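Local coordinates for protein Two-component sensor histidine kinase (Nostoc sp., PDB 6OZB) that probably senses light through a bilin pigment, here phycoerythrobilin, held in its GAF domain, and relays the signal as the sensor histidine kinase of a two-component system, at residues 102-107 with 174-179; 20-25 with 188-193; 49-54 with 144-149. The protein carries 1 engineered substitution. All blocks are in the same frame, centred on the assembly; numbering follows the deposited sequence.

Contact 1 (102-107 with 174-179); sequences RSIVDV and RTVSED. With PEB (phycoerythrobilin), chain F.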
loop_
_atom_site.group_PDB
_atom_site.type_symbol
_atom_site.label_atom_id
_atom_site.label_comp_id
_atom_site.label_asym_id
_atom_site.label_seq_id
_atom_site.Cartn_x
_atom_site.Cartn_y
_atom_site.Cartn_z
ATOM N N ARG C 102 13.594 -4.203 -5.827
ATOM C CA ARG C 102 12.903 -4.364 -7.103
ATOM C C ARG C 102 11.699 -3.444 -7.025
ATOM O O ARG C 102 11.059 -3.377 -5.983
ATOM C CB ARG C 102 12.498 -5.812 -7.344
ATOM C CG ARG C 102 13.699 -6.799 -7.444
ATOM C CD ARG C 102 14.224 -7.234 -6.094
ATOM N NE ARG C 102 13.197 -7.840 -5.257
ATOM C CZ ARG C 102 12.836 -9.120 -5.304
ATOM N NH1 ARG C 102 13.385 -9.960 -6.180
ATOM N NH2 ARG C 102 11.888 -9.546 -4.502
ATOM N N SER C 103 11.402 -2.727 -8.106
ATOM C CA SER C 103 10.368 -1.693 -8.076
ATOM C C SER C 103 9.365 -1.846 -9.197
ATOM O O SER C 103 9.757 -2.040 -10.337
ATOM C CB SER C 103 10.993 -0.314 -8.194
ATOM O OG SER C 103 11.871 -0.012 -7.130
ATOM N N ILE C 104 8.079 -1.742 -8.849
ATOM C CA ILE C 104 6.966 -1.769 -9.785
ATOM C C ILE C 104 6.238 -0.427 -9.736
ATOM O O ILE C 104 5.657 -0.114 -8.717
ATOM C CB ILE C 104 5.954 -2.874 -9.423
ATOM C CG1 ILE C 104 6.604 -4.263 -9.412
ATOM C CG2 ILE C 104 4.740 -2.816 -10.334
ATOM C CD1 ILE C 104 5.846 -5.285 -8.555
ATOM N N VAL C 105 6.242 0.339 -10.829
ATOM C CA VAL C 105 5.503 1.598 -10.887
ATOM C C VAL C 105 4.218 1.372 -11.646
ATOM O O VAL C 105 4.229 0.860 -12.754
ATOM C CB VAL C 105 6.323 2.741 -11.552
ATOM C CG1 VAL C 105 5.535 4.020 -11.574
ATOM C CG2 VAL C 105 7.621 2.951 -10.793
ATOM N N ASP C 106 3.110 1.779 -11.029
ATOM C CA ASP C 106 1.794 1.683 -11.610
ATOM C C ASP C 106 1.286 3.105 -11.810
ATOM O O ASP C 106 0.829 3.776 -10.873
ATOM C CB ASP C 106 0.891 0.863 -10.709
ATOM C CG ASP C 106 -0.449 0.570 -11.346
ATOM O OD1 ASP C 106 -0.552 -0.454 -12.059
ATOM O OD2 ASP C 106 -1.397 1.350 -11.103
ATOM N N VAL C 107 1.409 3.586 -13.034
ATOM C CA VAL C 107 1.086 4.979 -13.313
ATOM C C VAL C 107 -0.368 5.310 -13.017
ATOM O O VAL C 107 -0.665 6.381 -12.453
ATOM C CB VAL C 107 1.439 5.312 -14.780
ATOM C CG1 VAL C 107 0.951 6.672 -15.164
ATOM C CG2 VAL C 107 2.964 5.237 -14.978
ATOM N N ARG C 174 -0.866 -2.737 -16.149
ATOM C CA ARG C 174 -0.884 -4.145 -15.797
ATOM C C ARG C 174 -0.554 -4.342 -14.343
ATOM O O ARG C 174 -0.092 -3.419 -13.682
ATOM C CB ARG C 174 0.060 -4.944 -16.677
ATOM C CG ARG C 174 1.463 -4.486 -16.666
ATOM C CD ARG C 174 2.253 -5.336 -17.659
ATOM N NE ARG C 174 3.656 -5.408 -17.332
ATOM C CZ ARG C 174 4.239 -6.448 -16.743
ATOM N NH1 ARG C 174 3.533 -7.523 -16.403
ATOM N NH2 ARG C 174 5.538 -6.402 -16.496
ATOM N N THR C 175 -0.893 -5.524 -13.846
ATOM C CA THR C 175 -0.542 -5.931 -12.485
ATOM C C THR C 175 0.711 -6.770 -12.546
ATOM O O THR C 175 0.937 -7.477 -13.518
ATOM C CB THR C 175 -1.649 -6.736 -11.814
ATOM O OG1 THR C 175 -1.893 -7.903 -12.591
ATOM C CG2 THR C 175 -2.922 -5.914 -11.689
ATOM N N VAL C 176 1.520 -6.713 -11.496
ATOM C CA VAL C 176 2.741 -7.479 -11.458
ATOM C C VAL C 176 2.751 -8.321 -10.209
ATOM O O VAL C 176 2.569 -7.819 -9.101
ATOM C CB VAL C 176 3.996 -6.549 -11.514
ATOM C CG1 VAL C 176 5.283 -7.367 -11.426
ATOM C CG2 VAL C 176 3.976 -5.703 -12.752
ATOM N N SER C 177 2.951 -9.616 -10.414
ATOM C CA SER C 177 2.936 -10.604 -9.351
ATOM C C SER C 177 4.315 -10.858 -8.773
ATOM O O SER C 177 5.336 -10.554 -9.389
ATOM C CB SER C 177 2.404 -11.931 -9.875
ATOM O OG SER C 177 3.377 -12.535 -10.731
ATOM N N GLU C 178 4.336 -11.465 -7.596
ATOM C CA GLU C 178 5.587 -11.898 -6.986
ATOM C C GLU C 178 6.354 -12.833 -7.897
ATOM O O GLU C 178 7.573 -12.747 -7.985
ATOM C CB GLU C 178 5.308 -12.609 -5.672
ATOM C CG GLU C 178 4.627 -11.743 -4.622
ATOM C CD GLU C 178 5.589 -10.801 -3.921
ATOM O OE1 GLU C 178 5.154 -10.120 -2.965
ATOM O OE2 GLU C 178 6.778 -10.745 -4.316
ATOM N N ASP C 179 5.638 -13.717 -8.583
ATOM C CA ASP C 179 6.277 -14.695 -9.456
ATOM C C ASP C 179 7.062 -14.029 -10.570
ATOM O O ASP C 179 8.133 -14.507 -10.952
ATOM C CB ASP C 179 5.244 -15.647 -10.055
ATOM C CG ASP C 179 4.804 -16.730 -9.083
ATOM O OD1 ASP C 179 5.235 -16.713 -7.904
ATOM O OD2 ASP C 179 4.033 -17.615 -9.517
HETATM C CHC PEB F . 15.232 6.060 -14.257
HETATM N NC PEB F . 14.230 6.786 -12.052
HETATM C C1C PEB F . 13.900 6.266 -10.838
HETATM C C2C PEB F . 14.186 4.924 -10.814
HETATM C C3C PEB F . 14.718 4.587 -12.040
HETATM C C4C PEB F . 14.742 5.771 -12.810
HETATM C CMC PEB F . 15.173 3.172 -12.346
HETATM C CAC PEB F . 13.922 4.019 -9.564
HETATM C CBC PEB F . 12.441 3.707 -9.423
HETATM C CGC PEB F . 12.088 2.611 -10.395
HETATM O O1C PEB F . 12.703 1.511 -10.312
HETATM O O2C PEB F . 11.186 2.780 -11.270
HETATM N ND PEB F . 14.105 4.204 -15.349
HETATM C C1D PEB F . 15.444 4.853 -15.031
HETATM C C2D PEB F . 15.956 5.207 -16.346
HETATM C C3D PEB F . 15.070 4.868 -17.346
HETATM C C4D PEB F . 13.919 4.228 -16.827
HETATM C CMD PEB F . 17.286 5.983 -16.551
HETATM C CAD PEB F . 15.272 5.242 -18.826
HETATM C CBD PEB F . 14.984 4.309 -19.785
HETATM O OD PEB F . 12.959 3.773 -17.431
HETATM N NA PEB F . 13.779 11.794 -12.420
HETATM C C1A PEB F . 14.074 12.634 -13.528
HETATM C C2A PEB F . 14.233 14.054 -13.049
HETATM C C3A PEB F . 14.039 14.044 -11.541
HETATM C C4A PEB F . 13.751 12.569 -11.198
HETATM C CMA PEB F . 15.597 14.679 -13.480
HETATM C CBA PEB F . 13.054 16.404 -11.275
HETATM O OA PEB F . 14.196 12.234 -14.674
HETATM C CHA PEB F . 13.424 12.162 -9.937
HETATM C CAA PEB F . 12.919 14.905 -10.948
HETATM N NB PEB F . 13.551 9.485 -10.317
HETATM C C1B PEB F . 13.210 10.699 -9.563
HETATM C C2B PEB F . 12.618 10.360 -8.291
HETATM C C3B PEB F . 12.564 8.931 -8.225
HETATM C C4B PEB F . 13.151 8.342 -9.480
HETATM C CHB PEB F . 13.242 6.984 -9.658
HETATM C CMB PEB F . 12.161 11.344 -7.261
HETATM C CAB PEB F . 12.011 8.113 -7.077
HETATM C CBB PEB F . 10.588 7.712 -7.404
HETATM C CGB PEB F . 10.061 7.045 -6.132
HETATM O O1B PEB F . 10.598 5.958 -5.763
HETATM O O2B PEB F . 9.146 7.589 -5.467
HETATM O O HOH W 1 1.329 -2.511 -11.561
HETATM O O HOH W 2 0.376 -0.596 -14.497
#

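Contact 2 (20-25 with 188-193); sequences RRITAR and VDQLAV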
loop_
_atom_site.group_PDB
_atom_site.type_symbol
_atom_site.label_atom_id
_atom_site.label_comp_id
_atom_site.label_asym_id
_atom_site.label_seq_id
_atom_site.Cartn_x
_atom_site.Cartn_y
_atom_site.Cartn_z
ATOM N N ARG C 20 18.773 -21.263 -18.643
ATOM C CA ARG C 20 19.579 -22.263 -19.329
ATOM C C ARG C 20 20.182 -21.681 -20.578
ATOM O O ARG C 20 21.308 -21.989 -20.915
ATOM C CB ARG C 20 18.757 -23.502 -19.670
ATOM C CG ARG C 20 18.431 -24.402 -18.464
ATOM C CD ARG C 20 17.931 -25.748 -18.887
ATOM N NE ARG C 20 16.681 -25.677 -19.637
ATOM C CZ ARG C 20 15.452 -25.754 -19.129
ATOM N NH1 ARG C 20 15.259 -25.912 -17.833
ATOM N NH2 ARG C 20 14.401 -25.689 -19.939
ATOM N N ARG C 21 19.431 -20.826 -21.269
ATOM C CA ARG C 21 19.930 -20.273 -22.510
ATOM C C ARG C 21 21.068 -19.270 -22.222
ATOM O O ARG C 21 22.018 -19.177 -22.982
ATOM C CB ARG C 21 18.789 -19.637 -23.285
ATOM C CG ARG C 21 17.833 -20.664 -23.907
ATOM C CD ARG C 21 16.644 -19.938 -24.583
ATOM N NE ARG C 21 15.649 -20.876 -25.103
ATOM C CZ ARG C 21 15.803 -21.585 -26.224
ATOM N NH1 ARG C 21 16.912 -21.473 -26.943
ATOM N NH2 ARG C 21 14.849 -22.420 -26.626
ATOM N N ILE C 22 21.001 -18.536 -21.116
ATOM C CA ILE C 22 22.119 -17.668 -20.743
ATOM C C ILE C 22 23.342 -18.501 -20.426
ATOM O O ILE C 22 24.433 -18.196 -20.873
ATOM C CB ILE C 22 21.801 -16.759 -19.510
ATOM C CG1 ILE C 22 20.660 -15.808 -19.819
ATOM C CG2 ILE C 22 23.024 -15.948 -19.112
ATOM C CD1 ILE C 22 20.105 -15.113 -18.562
ATOM N N THR C 23 23.135 -19.562 -19.668
ATOM C CA THR C 23 24.222 -20.412 -19.259
ATOM C C THR C 23 24.916 -21.022 -20.487
ATOM O O THR C 23 26.133 -21.109 -20.530
ATOM C CB THR C 23 23.722 -21.496 -18.313
ATOM O OG1 THR C 23 23.180 -20.875 -17.135
ATOM C CG2 THR C 23 24.830 -22.404 -17.929
ATOM N N ALA C 24 24.143 -21.393 -21.502
ATOM C CA ALA C 24 24.707 -21.976 -22.712
ATOM C C ALA C 24 25.646 -20.981 -23.381
ATOM O O ALA C 24 26.701 -21.368 -23.886
ATOM C CB ALA C 24 23.616 -22.401 -23.669
ATOM N N ARG C 25 25.267 -19.703 -23.382
ATOM C CA ARG C 25 26.099 -18.672 -23.981
ATOM C C ARG C 25 27.402 -18.456 -23.224
ATOM O O ARG C 25 28.457 -18.210 -23.824
ATOM C CB ARG C 25 25.344 -17.354 -24.066
ATOM C CG ARG C 25 24.221 -17.405 -25.080
ATOM C CD ARG C 25 23.472 -16.104 -25.119
ATOM N NE ARG C 25 22.177 -16.411 -25.682
ATOM C CZ ARG C 25 21.023 -16.296 -25.031
ATOM N NH1 ARG C 25 20.937 -15.804 -23.778
ATOM N NH2 ARG C 25 19.936 -16.663 -25.653
ATOM N N VAL C 188 18.492 -11.561 -13.363
ATOM C CA VAL C 188 19.619 -10.688 -13.032
ATOM C C VAL C 188 20.695 -11.442 -12.251
ATOM O O VAL C 188 21.872 -11.132 -12.420
ATOM C CB VAL C 188 19.189 -9.390 -12.270
ATOM C CG1 VAL C 188 18.193 -8.600 -13.132
ATOM C CG2 VAL C 188 18.610 -9.650 -10.907
ATOM N N ASP C 189 20.336 -12.448 -11.443
ATOM C CA ASP C 189 21.342 -13.281 -10.759
ATOM C C ASP C 189 22.189 -14.054 -11.777
ATOM O O ASP C 189 23.405 -14.181 -11.625
ATOM C CB ASP C 189 20.693 -14.273 -9.810
ATOM C CG ASP C 189 20.122 -13.610 -8.547
ATOM O OD1 ASP C 189 20.408 -12.413 -8.302
ATOM O OD2 ASP C 189 19.366 -14.295 -7.820
ATOM N N GLN C 190 21.543 -14.561 -12.826
ATOM C CA GLN C 190 22.254 -15.308 -13.867
ATOM C C GLN C 190 23.129 -14.379 -14.712
ATOM O O GLN C 190 24.227 -14.753 -15.108
ATOM C CB GLN C 190 21.264 -16.070 -14.762
ATOM C CG GLN C 190 21.941 -17.019 -15.799
ATOM C CD GLN C 190 22.736 -18.144 -15.135
ATOM O OE1 GLN C 190 22.179 -19.126 -14.650
ATOM N NE2 GLN C 190 24.052 -17.978 -15.080
ATOM N N LEU C 191 22.663 -13.168 -14.990
ATOM C CA LEU C 191 23.501 -12.209 -15.710
ATOM C C LEU C 191 24.714 -11.805 -14.887
ATOM O O LEU C 191 25.818 -11.641 -15.412
ATOM C CB LEU C 191 22.695 -10.956 -16.091
ATOM C CG LEU C 191 21.704 -11.060 -17.241
ATOM C CD1 LEU C 191 20.889 -9.769 -17.319
ATOM C CD2 LEU C 191 22.466 -11.304 -18.560
ATOM N N ALA C 192 24.510 -11.664 -13.587
ATOM C CA ALA C 192 25.579 -11.326 -12.667
ATOM C C ALA C 192 26.688 -12.370 -12.750
ATOM O O ALA C 192 27.876 -12.035 -12.595
ATOM C CB ALA C 192 25.056 -11.228 -11.279
ATOM N N VAL C 193 26.300 -13.634 -12.933
ATOM C CA VAL C 193 27.298 -14.694 -13.107
ATOM C C VAL C 193 28.072 -14.511 -14.426
ATOM O O VAL C 193 29.295 -14.634 -14.443
ATOM C CB VAL C 193 26.656 -16.099 -13.082
ATOM C CG1 VAL C 193 27.641 -17.172 -13.572
ATOM C CG2 VAL C 193 26.164 -16.410 -11.721
#

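Contact 3 (49-54 with 144-149); sequences TDRVMI and TAMGVK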
loop_
_atom_site.group_PDB
_atom_site.type_symbol
_atom_site.label_atom_id
_atom_site.label_comp_id
_atom_site.label_asym_id
_atom_site.label_seq_id
_atom_site.Cartn_x
_atom_site.Cartn_y
_atom_site.Cartn_z
ATOM N N THR C 49 6.150 -7.913 -22.299
ATOM C CA THR C 49 5.992 -6.471 -22.254
ATOM C C THR C 49 6.529 -5.810 -23.520
ATOM O O THR C 49 7.278 -6.434 -24.288
ATOM C CB THR C 49 6.718 -5.927 -21.053
ATOM O OG1 THR C 49 8.035 -6.472 -21.065
ATOM C CG2 THR C 49 6.000 -6.331 -19.778
ATOM N N ASP C 50 6.191 -4.538 -23.719
ATOM C CA ASP C 50 6.499 -3.867 -24.979
ATOM C C ASP C 50 7.974 -3.567 -25.176
ATOM O O ASP C 50 8.413 -3.506 -26.304
ATOM C CB ASP C 50 5.742 -2.553 -25.101
ATOM C CG ASP C 50 4.231 -2.722 -25.233
ATOM O OD1 ASP C 50 3.756 -3.707 -25.852
ATOM O OD2 ASP C 50 3.516 -1.817 -24.717
ATOM N N ARG C 51 8.715 -3.332 -24.087
ATOM C CA ARG C 51 10.124 -2.917 -24.189
ATOM C C ARG C 51 10.874 -3.386 -22.956
ATOM O O ARG C 51 10.487 -3.056 -21.836
ATOM C CB ARG C 51 10.228 -1.387 -24.354
ATOM C CG ARG C 51 11.666 -0.805 -24.399
ATOM C CD ARG C 51 11.699 0.665 -24.854
ATOM N NE ARG C 51 11.098 1.566 -23.867
ATOM C CZ ARG C 51 10.713 2.813 -24.109
ATOM N NH1 ARG C 51 10.843 3.352 -25.316
ATOM N NH2 ARG C 51 10.162 3.523 -23.133
ATOM N N VAL C 52 11.917 -4.195 -23.172
ATOM C CA VAL C 52 12.814 -4.634 -22.104
ATOM C C VAL C 52 14.199 -4.140 -22.467
ATOM O O VAL C 52 14.603 -4.229 -23.620
ATOM C CB VAL C 52 12.803 -6.150 -21.926
ATOM C CG1 VAL C 52 13.871 -6.620 -20.950
ATOM C CG2 VAL C 52 11.429 -6.579 -21.438
ATOM N N MET C 53 14.898 -3.582 -21.485
ATOM C CA MET C 53 16.230 -3.001 -21.694
ATOM C C MET C 53 17.179 -3.427 -20.602
ATOM O O MET C 53 16.755 -3.698 -19.480
ATOM C CB MET C 53 16.147 -1.490 -21.719
ATOM C CG MET C 53 15.205 -0.959 -22.763
ATOM S SD MET C 53 14.989 0.809 -22.573
ATOM C CE MET C 53 14.141 0.844 -21.022
ATOM N N ILE C 54 18.467 -3.487 -20.933
ATOM C CA ILE C 54 19.487 -3.564 -19.906
ATOM C C ILE C 54 20.255 -2.245 -19.949
ATOM O O ILE C 54 20.680 -1.769 -21.015
ATOM C CB ILE C 54 20.380 -4.797 -20.096
ATOM C CG1 ILE C 54 19.525 -6.034 -19.808
ATOM C CG2 ILE C 54 21.607 -4.720 -19.170
ATOM C CD1 ILE C 54 20.228 -7.317 -19.836
ATOM N N THR C 144 5.365 8.831 -18.076
ATOM C CA THR C 144 4.267 9.256 -18.927
ATOM C C THR C 144 4.795 9.931 -20.224
ATOM O O THR C 144 4.210 9.771 -21.281
ATOM C CB THR C 144 3.302 10.184 -18.166
ATOM O OG1 THR C 144 2.745 9.476 -17.059
ATOM C CG2 THR C 144 2.171 10.623 -19.069
ATOM N N ALA C 145 5.904 10.663 -20.144
ATOM C CA ALA C 145 6.457 11.326 -21.307
ATOM C C ALA C 145 6.907 10.314 -22.365
ATOM O O ALA C 145 6.979 10.655 -23.544
ATOM C CB ALA C 145 7.621 12.205 -20.895
ATOM N N MET C 146 7.230 9.094 -21.923
ATOM C CA MET C 146 7.652 7.983 -22.803
ATOM C C MET C 146 6.478 7.112 -23.277
ATOM O O MET C 146 6.660 6.180 -24.059
ATOM C CB MET C 146 8.657 7.093 -22.096
ATOM C CG MET C 146 10.043 7.666 -22.038
ATOM S SD MET C 146 11.264 6.579 -21.329
ATOM C CE MET C 146 10.603 6.262 -19.717
ATOM N N GLY C 147 5.294 7.382 -22.756
ATOM C CA GLY C 147 4.122 6.582 -23.076
ATOM C C GLY C 147 4.081 5.278 -22.277
ATOM O O GLY C 147 3.398 4.329 -22.657
ATOM N N VAL C 148 4.816 5.234 -21.173
ATOM C CA VAL C 148 4.900 4.026 -20.334
ATOM C C VAL C 148 3.863 4.115 -19.198
ATOM O O VAL C 148 3.835 5.101 -18.478
ATOM C CB VAL C 148 6.278 3.879 -19.749
ATOM C CG1 VAL C 148 6.333 2.741 -18.758
ATOM C CG2 VAL C 148 7.292 3.663 -20.865
ATOM N N LYS C 149 3.035 3.083 -19.049
ATOM C CA LYS C 149 2.065 2.985 -17.955
ATOM C C LYS C 149 2.486 2.012 -16.861
ATOM O O LYS C 149 1.975 2.074 -15.728
ATOM C CB LYS C 149 0.695 2.571 -18.523
ATOM C CG LYS C 149 0.033 3.727 -19.288
ATOM C CD LYS C 149 -1.352 3.409 -19.783
ATOM C CE LYS C 149 -1.909 4.576 -20.582
ATOM N NZ LYS C 149 -3.244 4.231 -21.134
HETATM O O HOH W 3 9.800 6.002 -25.193
#

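Contact 1 (102-107 with 174-179)
Two acceptors face each other at the polar end of this contact: Asp106 OD1 lies 3.4 Å from the carbonyl oxygen of Arg174, and no direct hydrogen bond joins the segments. Water reconciles them. One molecule donates both to Asp106 OD1 and, over 2.7 Å, to Arg174 O; a second accepts the N-H of Arg174 and can donate to the same carboxylate oxygen, though it has more acceptors in reach than protons to give. Asp106 can reach this pair because its CG stands anti to the backbone N (chi1 -172°), while OD2 turns to the hydroxyl of Thr109. The apolar half is a packing of two branched side chains, Ile104 and Val176, meeting at a slant, CD1 of Ile104 being 3.6 Å from CG1 of Val176 and the two CG2 methyls 3.8 Å apart. CG2 of Val176 also lies over the rim of one face of the Arg174 guanidinium, whose NH2 forms a salt bridge with Glu180. On the other side of strand 102-106, Ser103 CB comes within 3.3 Å of O1C of a phycoerythrobilin propionate, and Val105 CG2 approaches its O2C. Such a strand, bilin pocket on one side and the run into the C-terminal helix on the other, belongs to the GAF-domain sheet of phytochromes.

Contact 2 (20-25 with 188-193)
The carboxamide of Gln190 presents one flat side to Thr23, whose OG1 stands out of the amide plane, 3.2 Å from Gln190 OE1 and 3.4 Å from Gln190 CD. The angle is too poor for a hydrogen bond, and because Thr23 is modelled in two conformers this approach is tentative; the hydroxyl instead bonds to the carbonyl of Leu19, one turn earlier in its own helix. A second flat group, the guanidinium of Arg25, carries Arg21 O above one face, 3.5 Å from the plane and toward the rim, while its NH2 forms a salt bridge with Glu42.

The firmer packing is aliphatic. Gln190 extends its CG anti to the backbone N (chi1 -174°), which puts CG against Ile22, and the bend at chi2 (63°) carries the amide over to Thr23. Gln190 CG lies 3.6 Å from Ile22 CG2 and 3.8 Å from Ile22 CD1, the two chains running past each other in opposite senses. Ile22 CD1 also reaches loosely toward Leu191 CD2. With an alanine here the CG methylene against Ile22 and the amide beside Thr23 are gone, which would probably open a gap between the two helices.

The two helical segments run nearly parallel, at 5°, with axes 10.0 Å apart. Helix 32-47 receives Ile22 on Thr39 and Arg25 on Ala38, whereas Val188 turns from helix 178-201 onto Ala154 and Ile156 of strand 150-158, seating helix 178-201 on the central sheet.

Contact 3 (49-54 with 144-149)
The guanidinium of Arg51 reaches across with a single nitrogen, NH2, which carries the close packing: Met146 SD and Val148 CG2 each lie 3.7 Å from it. Both side chains cross the arginine at about a right angle and approach its flat group obliquely. A bend at chi3 (68°) turns the otherwise extended Arg51 chain, and the guanidinium is held by hydrogen bonds from NH2 to His169 ND1 and from NH1 to the carbonyl of Pro76. Asp50 and Arg51 both face His169, a classic beta bulge at the start of strand 51-57, while Gly147, the first residue to leave helical phi/psi after helix 137-145, has positive phi (80°) in a Schellman motif that includes a bond from its N to Thr144 O. The looser side is bridged by water: a molecule in the guanidinium plane accepts from Arg51 NH1 over 2.9 Å. The same water donates only a weak bond, its oxygen 3.3 Å from Met146 O. Met146 is partly exposed here, whereas Arg51 and Val148 are buried. The bilin pocket adjoins the contact, with Met53, on the same strand as Arg51, touching phycoerythrobilin and the nearest atoms of the Met146 side chain and a bound pigment about 4 Å apart.

Overall arrangement
From the N terminus, helix 12-27 brings in residues 20-25, which wait until 188-193 near the end of the chain to close the long loop of contact 2; the other two contacts lie wholly within that loop. Residues 49-54 open contact 3, 102-107 then open contact 1, and 144-149 close the former before 174-179 close the latter, so these two loops cross. They also touch: Val107 N probably bonds to Lys149 O, and Arg174 packs on Thr49. Both reach the central sheet near the pigment, whereas contact 2 joins terminal helices, its centre about 23 Å from that of contact 1 and 24 Å from that of contact 3. Leu191 on Ile54 connects contacts 2 and 3, and helix 178-201 serves contacts 1 and 2.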